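PDB 4B7C: probable oxidoreductase from Pseudomonas aeruginosa, which probably catalyses an NADP-dependent redox reaction, as a medium-chain dehydrogenase/reductase with a Rossmann-fold cofactor domain. Local coordinates for residues 138-143 with 276-281. Residues are numbered along the deposited sequence; the frame is centred on the assembly and turned at random.
Sequences YFALLD and EGMVVM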
ATOM      1  N   TYR B 138     -14.942  12.487   3.565  1.00 28.46           N
ATOM      2  CA  TYR B 138     -14.278  13.578   4.269  1.00 28.25           C
ATOM      3  C   TYR B 138     -12.964  13.126   4.911  1.00 28.46           C
ATOM      4  O   TYR B 138     -11.898  13.696   4.642  1.00 28.75           O
ATOM      5  CB  TYR B 138     -15.219  14.121   5.348  1.00 29.42           C
ATOM      6  CG  TYR B 138     -14.721  15.337   6.071  1.00 29.83           C
ATOM      7  CD1 TYR B 138     -14.999  16.618   5.592  1.00 29.83           C
ATOM      8  CD2 TYR B 138     -14.007  15.221   7.264  1.00 30.31           C
ATOM      9  CE1 TYR B 138     -14.550  17.738   6.263  1.00 29.15           C
ATOM     10  CE2 TYR B 138     -13.560  16.344   7.945  1.00 31.10           C
ATOM     11  CZ  TYR B 138     -13.834  17.597   7.438  1.00 31.55           C
ATOM     12  OH  TYR B 138     -13.405  18.714   8.110  1.00 33.45           O
ATOM     13  N   PHE B 139     -13.041  12.099   5.745  1.00 27.46           N
ATOM     14  CA  PHE B 139     -11.852  11.662   6.485  1.00 28.79           C
ATOM     15  C   PHE B 139     -10.858  10.888   5.611  1.00 28.54           C
ATOM     16  O   PHE B 139      -9.656  11.094   5.716  1.00 30.46           O
ATOM     17  CB  PHE B 139     -12.234  10.895   7.754  1.00 29.25           C
ATOM     18  CG  PHE B 139     -12.843  11.776   8.801  1.00 28.87           C
ATOM     19  CD1 PHE B 139     -12.076  12.726   9.440  1.00 29.63           C
ATOM     20  CD2 PHE B 139     -14.187  11.689   9.107  1.00 29.86           C
ATOM     21  CE1 PHE B 139     -12.637  13.574  10.379  1.00 30.11           C
ATOM     22  CE2 PHE B 139     -14.759  12.540  10.039  1.00 31.11           C
ATOM     23  CZ  PHE B 139     -13.985  13.481  10.676  1.00 29.79           C
ATOM     24  N   ALA B 140     -11.361  10.036   4.739  1.00 29.34           N
ATOM     25  CA  ALA B 140     -10.495   9.263   3.835  1.00 29.89           C
ATOM     26  C   ALA B 140      -9.691  10.186   2.927  1.00 31.55           C
ATOM     27  O   ALA B 140      -8.468  10.067   2.827  1.00 28.12           O
ATOM     28  CB  ALA B 140     -11.307   8.275   3.030  1.00 28.57           C
ATOM     29  N   LEU B 141     -10.366  11.152   2.306  1.00 32.43           N
ATOM     30  CA  LEU B 141      -9.675  12.088   1.416  1.00 33.06           C
ATOM     31  C   LEU B 141      -8.704  12.964   2.169  1.00 33.36           C
ATOM     32  O   LEU B 141      -7.531  13.033   1.831  1.00 35.87           O
ATOM     33  CB  LEU B 141     -10.661  12.982   0.639  1.00 34.21           C
ATOM     34  CG  LEU B 141      -9.984  13.984  -0.313  1.00 34.51           C
ATOM     35  CD1 LEU B 141      -9.293  13.228  -1.447  1.00 33.08           C
ATOM     36  CD2 LEU B 141     -10.971  15.003  -0.883  1.00 35.89           C
ATOM     37  N   LEU B 142      -9.195  13.637   3.195  1.00 33.46           N
ATOM     38  CA  LEU B 142      -8.411  14.672   3.869  1.00 32.70           C
ATOM     39  C   LEU B 142      -7.338  14.143   4.820  1.00 32.53           C
ATOM     40  O   LEU B 142      -6.236  14.692   4.888  1.00 32.52           O
ATOM     41  CB  LEU B 142      -9.332  15.644   4.615  1.00 33.48           C
ATOM     42  CG  LEU B 142     -10.356  16.390   3.743  1.00 35.37           C
ATOM     43  CD1 LEU B 142     -11.253  17.275   4.610  1.00 32.59           C
ATOM     44  CD2 LEU B 142      -9.664  17.196   2.651  1.00 35.24           C
ATOM     45  N   ASP B 143      -7.656  13.094   5.567  1.00 33.16           N
ATOM     46  CA  ASP B 143      -6.689  12.555   6.537  1.00 34.38           C
ATOM     47  C   ASP B 143      -5.702  11.557   5.912  1.00 33.79           C
ATOM     48  O   ASP B 143      -4.536  11.544   6.264  1.00 34.02           O
ATOM     49  CB  ASP B 143      -7.388  11.914   7.733  1.00 35.16           C
ATOM     50  CG  ASP B 143      -6.418  11.596   8.858  1.00 34.95           C
ATOM     51  OD1 ASP B 143      -5.844  12.551   9.426  1.00 35.43           O
ATOM     52  OD2 ASP B 143      -6.228  10.393   9.148  1.00 33.90           O
ATOM     53  N   GLU B 276      -3.111   2.939   1.366  1.00 29.85           N
ATOM     54  CA  GLU B 276      -3.590   2.839   2.739  1.00 29.46           C
ATOM     55  C   GLU B 276      -5.097   2.673   2.855  1.00 29.65           C
ATOM     56  O   GLU B 276      -5.875   3.358   2.186  1.00 30.24           O
ATOM     57  CB  GLU B 276      -3.138   4.061   3.534  1.00 31.26           C
ATOM     58  CG  GLU B 276      -3.439   3.973   5.018  1.00 31.41           C
ATOM     59  CD  GLU B 276      -2.795   5.088   5.824  1.00 32.68           C
ATOM     60  OE1 GLU B 276      -1.884   5.767   5.318  1.00 35.06           O
ATOM     61  OE2 GLU B 276      -3.195   5.269   6.985  1.00 34.76           O
ATOM     62  N   GLY B 277      -5.496   1.754   3.724  1.00 27.05           N
ATOM     63  CA  GLY B 277      -6.899   1.504   3.993  1.00 28.75           C
ATOM     64  C   GLY B 277      -7.423   2.340   5.148  1.00 28.89           C
ATOM     65  O   GLY B 277      -6.665   2.747   6.028  1.00 27.74           O
ATOM     66  N   MET B 278      -8.717   2.628   5.114  1.00 28.76           N
ATOM     67  CA  MET B 278      -9.382   3.354   6.202  1.00 27.73           C
ATOM     68  C   MET B 278     -10.808   2.880   6.391  1.00 29.98           C
ATOM     69  O   MET B 278     -11.433   2.332   5.469  1.00 32.04           O
ATOM     70  CB  MET B 278      -9.357   4.873   5.982  1.00 27.95           C
ATOM     71  CG  MET B 278     -10.316   5.397   4.909  1.00 29.65           C
ATOM     72  SD  MET B 278     -12.052   5.492   5.410  1.00 29.98           S
ATOM     73  CE  MET B 278     -12.009   6.861   6.552  1.00 28.55           C
ATOM     74  N   VAL B 279     -11.305   3.101   7.602  1.00 28.64           N
ATOM     75  CA  VAL B 279     -12.681   2.788   7.975  1.00 30.36           C
ATOM     76  C   VAL B 279     -13.234   3.979   8.777  1.00 29.42           C
ATOM     77  O   VAL B 279     -12.563   4.485   9.683  1.00 27.08           O
ATOM     78  CB  VAL B 279     -12.718   1.477   8.790  1.00 34.48           C
ATOM     79  CG1 VAL B 279     -13.920   1.407   9.690  1.00 40.65           C
ATOM     80  CG2 VAL B 279     -12.737   0.276   7.851  1.00 36.69           C
ATOM     81  N   VAL B 280     -14.419   4.467   8.402  1.00 27.55           N
ATOM     82  CA  VAL B 280     -14.918   5.763   8.919  1.00 27.75           C
ATOM     83  C   VAL B 280     -15.118   5.760  10.438  1.00 26.34           C
ATOM     84  O   VAL B 280     -14.903   6.768  11.094  1.00 27.25           O
ATOM     85  CB  VAL B 280     -16.222   6.229   8.196  1.00 27.10           C
ATOM     86  CG1 VAL B 280     -17.372   5.279   8.464  1.00 24.66           C
ATOM     87  CG2 VAL B 280     -16.609   7.639   8.623  1.00 26.73           C
ATOM     88  N   MET B 281     -15.483   4.621  11.002  1.00 29.31           N
ATOM     89  CA  MET B 281     -15.719   4.551  12.454  1.00 32.56           C
ATOM     90  C   MET B 281     -14.483   4.852  13.297  1.00 32.01           C
ATOM     91  O   MET B 281     -14.601   5.263  14.449  1.00 31.60           O
ATOM     92  CB  MET B 281     -16.281   3.194  12.842  1.00 38.05           C
ATOM     93  CG  MET B 281     -15.160   2.096  13.060  1.00 46.61           C
ATOM     94  SD  MET B 281     -15.437   0.290  12.696  1.00 56.00           S
ATOM     95  CE  MET B 281     -16.132  -0.268  14.256  1.00 51.99           C
TER
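Met278 lays its side chain along the flank of helix 132-145 and packs against Ala140. The methyl of Ala140 meets the bent thioether chain broadside: Met278 CG lies 3.6 Å from Ala140 CB, and Met278 SD is nearly as close to that same CB at 3.7 Å. The chain folds back by turns of the same sign at all three torsions (chi1 74°, chi2 77°, chi3 71°). This curl brings the terminal methyl back over the start of Ala140, Met278 CE lying 3.7 Å from Ala140 N and 4.2 Å from Phe139 CB. Phe139 thus meets the methionine through its methylene, while its ring stacks on Tyr283. The side-chain contact is apolar, and the three touching residues are buried. Val280 continues the packing on the earlier turns of the helix, against Met132, Met135 and Thr136. Two residues before Met278, Glu276 pairs in an antiparallel ladder with a strand of the second subunit, carrying the sheet across the dimer interface, and forms a salt bridge to Arg274 of that subunit. Here a helix packs against the chain leaving strand 274-277, an outermost strand, within the chain, of a six-stranded parallel sheet in 3-2-1-4-5-6 order, the hallmark of the Rossmann fold.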